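Local coordinates for protein helianthamide (Stichodactyla helianthus, PDB 4X0N) that inhibits pancreatic alpha-amylase, probably by occupying the active-site cleft, as a small disulfide-rich peptide with a beta-defensin-like fold, at residues S5-S13 / C33-W44. Residues are numbered along the deposited sequence; the frame is centred on the assembly and turned at random.
Sequences SCYIYHGVS and CEGHLCCYKTPW
A water joins Ser13 O to Lys41 N. It donates to Ser13 O and accepts from Lys41 N, with its oxygen 3.1 Å from Lys41 N. The rest of the contact is mainly a disulfide and apolar packing. Cys6 and Cys38 form a disulfide, SG to SG 2.0 Å, with a dihedral of 91° about the S-S bond. Cys33 SG lies 3.9 Å from Cys6 SG but is bonded to Cys16. With Cys20-Cys39, the three disulfides show the 1-5, 2-4, 3-6 pairing of beta-defensins.

Beside the disulfide, Ile8 is extended and ends over one face of the Tyr40 ring. Its CD1 makes a CH-pi contact, 3.6 Å from the centroid of the Tyr40 ring. Tyr40 CG sits between the backbone N and the carbonyl carbon (chi1 62°), which turns this face to Ile8. Val12 CG1 approaches the same ring obliquely, 3.6 Å from Tyr40 CD1. Losing this ring to an alanine is likely to leave Ile8 CD1 and Val12 CG1 without their shared aromatic partner. The other Val12 branch, CG2, meets Trp44 CH2 at 3.6 Å and also touches Pro43 CD. His10 O faces the edge of the indole. Trp44 NE1 is hydrogen-bonded to the backbone of another protein chain, and acidic side chains of that chain hydrogen-bond His10 ND1 and NE2.

Strands 6-9 and 37-40 are not neighbours in the antiparallel sheet. Strand 12-17 runs between them, and their axes cross at 64°. Strand 25-27 flanks 37-40 on its other side, where Met27 and Lys25 also touch Tyr40.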
# COMPACT_ATOMS: atom_id res chain seq x y z
N SER B 5 -2.10 -2.89 -20.25
CA SER B 5 -2.23 -1.79 -19.33
C SER B 5 -0.82 -1.47 -18.88
O SER B 5 -0.07 -2.36 -18.51
CB SER B 5 -3.07 -2.22 -18.13
OG SER B 5 -3.18 -1.18 -17.18
N CYS B 6 -0.46 -0.19 -18.91
CA CYS B 6 0.87 0.17 -18.45
C CYS B 6 0.78 1.38 -17.54
O CYS B 6 0.56 2.51 -17.97
CB CYS B 6 1.80 0.43 -19.65
SG CYS B 6 1.04 1.31 -21.03
N TYR B 7 0.97 1.10 -16.25
CA TYR B 7 0.85 2.11 -15.21
C TYR B 7 2.09 2.99 -15.17
O TYR B 7 3.21 2.50 -15.22
CB TYR B 7 0.66 1.44 -13.84
CG TYR B 7 0.65 2.42 -12.69
CD1 TYR B 7 -0.50 3.11 -12.34
CD2 TYR B 7 1.80 2.66 -11.95
CE1 TYR B 7 -0.51 4.01 -11.29
CE2 TYR B 7 1.80 3.55 -10.89
CZ TYR B 7 0.64 4.23 -10.57
OH TYR B 7 0.65 5.11 -9.52
N ILE B 8 1.87 4.29 -15.09
CA ILE B 8 2.96 5.26 -15.09
C ILE B 8 3.03 5.99 -13.75
O ILE B 8 4.06 5.99 -13.09
CB ILE B 8 2.85 6.26 -16.25
CG1 ILE B 8 2.91 5.52 -17.59
CG2 ILE B 8 3.95 7.30 -16.16
CD1 ILE B 8 2.77 6.41 -18.78
N TYR B 9 1.92 6.60 -13.36
CA TYR B 9 1.84 7.32 -12.10
C TYR B 9 0.37 7.49 -11.72
O TYR B 9 -0.52 7.13 -12.48
CB TYR B 9 2.56 8.67 -12.20
CG TYR B 9 2.71 9.36 -10.86
CD1 TYR B 9 3.48 8.80 -9.85
CD2 TYR B 9 2.08 10.57 -10.61
CE1 TYR B 9 3.62 9.41 -8.63
CE2 TYR B 9 2.22 11.20 -9.38
CZ TYR B 9 2.99 10.62 -8.40
OH TYR B 9 3.13 11.23 -7.17
N HIS B 10 0.13 8.04 -10.53
CA HIS B 10 -1.22 8.21 -10.00
C HIS B 10 -2.17 8.94 -10.96
O HIS B 10 -2.02 10.13 -11.21
CB HIS B 10 -1.18 8.91 -8.64
CG HIS B 10 -0.22 8.30 -7.67
ND1 HIS B 10 -0.27 6.96 -7.32
CD2 HIS B 10 0.81 8.83 -6.97
CE1 HIS B 10 0.68 6.70 -6.45
NE2 HIS B 10 1.36 7.82 -6.22
N GLY B 11 -3.14 8.20 -11.49
CA GLY B 11 -4.11 8.75 -12.41
C GLY B 11 -3.67 8.71 -13.86
O GLY B 11 -4.34 9.25 -14.74
N VAL B 12 -2.54 8.05 -14.12
CA VAL B 12 -2.03 7.95 -15.48
C VAL B 12 -1.66 6.51 -15.84
O VAL B 12 -0.63 5.99 -15.39
CB VAL B 12 -0.78 8.84 -15.70
CG1 VAL B 12 -0.27 8.68 -17.12
CG2 VAL B 12 -1.09 10.29 -15.39
N SER B 13 -2.51 5.87 -16.63
CA SER B 13 -2.21 4.53 -17.12
C SER B 13 -2.46 4.48 -18.62
O SER B 13 -3.42 5.08 -19.11
CB SER B 13 -3.10 3.51 -16.40
OG SER B 13 -2.55 2.21 -16.49
N CYS B 33 4.96 -3.85 -21.65
CA CYS B 33 4.57 -3.71 -23.05
C CYS B 33 5.36 -4.67 -23.94
O CYS B 33 4.97 -4.92 -25.08
CB CYS B 33 4.76 -2.26 -23.52
SG CYS B 33 3.56 -1.10 -22.82
N GLU B 34 6.45 -5.20 -23.40
CA GLU B 34 7.24 -6.23 -24.08
C GLU B 34 7.80 -5.77 -25.43
O GLU B 34 7.72 -6.49 -26.42
CB GLU B 34 6.41 -7.51 -24.24
CG GLU B 34 6.10 -8.20 -22.93
CD GLU B 34 5.01 -9.25 -23.05
OE1 GLU B 34 4.10 -9.06 -23.88
OE2 GLU B 34 5.07 -10.26 -22.32
N GLY B 35 8.37 -4.57 -25.45
CA GLY B 35 8.92 -4.01 -26.67
C GLY B 35 8.03 -2.95 -27.30
O GLY B 35 8.49 -2.16 -28.12
N HIS B 36 6.76 -2.94 -26.92
CA HIS B 36 5.83 -1.95 -27.43
C HIS B 36 5.98 -0.62 -26.70
O HIS B 36 6.74 -0.51 -25.74
CB HIS B 36 4.39 -2.45 -27.28
CG HIS B 36 3.91 -3.28 -28.43
ND1 HIS B 36 4.57 -3.34 -29.63
CD2 HIS B 36 2.82 -4.08 -28.55
CE1 HIS B 36 3.92 -4.15 -30.45
NE2 HIS B 36 2.86 -4.61 -29.82
N LEU B 37 5.24 0.38 -27.16
CA LEU B 37 5.11 1.65 -26.46
C LEU B 37 3.94 1.61 -25.49
O LEU B 37 2.97 0.88 -25.70
CB LEU B 37 4.87 2.78 -27.48
CG LEU B 37 6.06 3.44 -28.17
CD1 LEU B 37 7.03 2.43 -28.76
CD2 LEU B 37 5.57 4.39 -29.25
N CYS B 38 4.02 2.41 -24.43
CA CYS B 38 2.85 2.66 -23.60
C CYS B 38 2.18 3.95 -24.06
O CYS B 38 2.79 5.02 -24.04
CB CYS B 38 3.25 2.77 -22.13
SG CYS B 38 1.88 3.16 -21.01
N CYS B 39 0.93 3.84 -24.48
CA CYS B 39 0.22 4.96 -25.08
C CYS B 39 -0.84 5.49 -24.12
O CYS B 39 -1.84 4.82 -23.86
CB CYS B 39 -0.42 4.54 -26.40
SG CYS B 39 0.75 3.94 -27.65
N TYR B 40 -0.62 6.69 -23.61
CA TYR B 40 -1.46 7.21 -22.55
C TYR B 40 -1.92 8.63 -22.83
O TYR B 40 -1.43 9.28 -23.76
CB TYR B 40 -0.70 7.18 -21.22
CG TYR B 40 0.55 8.05 -21.21
CD1 TYR B 40 0.56 9.28 -20.56
CD2 TYR B 40 1.72 7.64 -21.83
CE1 TYR B 40 1.69 10.07 -20.54
CE2 TYR B 40 2.86 8.43 -21.82
CZ TYR B 40 2.84 9.64 -21.17
OH TYR B 40 3.97 10.43 -21.15
N LYS B 41 -2.85 9.10 -22.02
CA LYS B 41 -3.19 10.51 -21.95
C LYS B 41 -3.14 10.91 -20.48
O LYS B 41 -3.55 10.15 -19.61
CB LYS B 41 -4.59 10.77 -22.49
CG LYS B 41 -4.87 10.13 -23.84
CD LYS B 41 -6.30 10.40 -24.29
CE LYS B 41 -6.65 9.63 -25.56
NZ LYS B 41 -6.63 8.15 -25.35
N THR B 42 -2.63 12.10 -20.20
CA THR B 42 -2.68 12.61 -18.83
C THR B 42 -3.98 13.37 -18.65
O THR B 42 -4.42 14.08 -19.56
CB THR B 42 -1.49 13.54 -18.51
OG1 THR B 42 -1.56 14.71 -19.33
CG2 THR B 42 -0.18 12.81 -18.76
N PRO B 43 -4.61 13.23 -17.48
CA PRO B 43 -5.89 13.90 -17.23
C PRO B 43 -5.71 15.37 -16.85
O PRO B 43 -6.60 15.97 -16.23
CB PRO B 43 -6.49 13.10 -16.07
CG PRO B 43 -5.31 12.52 -15.37
CD PRO B 43 -4.27 12.27 -16.42
N TRP B 44 -4.57 15.94 -17.21
CA TRP B 44 -4.31 17.37 -17.04
C TRP B 44 -3.49 17.91 -18.21
O TRP B 44 -3.27 17.22 -19.20
CB TRP B 44 -3.59 17.63 -15.72
CG TRP B 44 -2.37 16.78 -15.51
CD1 TRP B 44 -1.13 16.97 -16.04
CD2 TRP B 44 -2.29 15.59 -14.71
NE1 TRP B 44 -0.28 15.98 -15.62
CE2 TRP B 44 -0.96 15.12 -14.80
CE3 TRP B 44 -3.20 14.88 -13.92
CZ2 TRP B 44 -0.53 13.97 -14.13
CZ3 TRP B 44 -2.77 13.74 -13.27
CH2 TRP B 44 -1.45 13.30 -13.38
OXT TRP B 44 -3.03 19.05 -18.19
O HOH W 1 -4.33 6.63 -20.88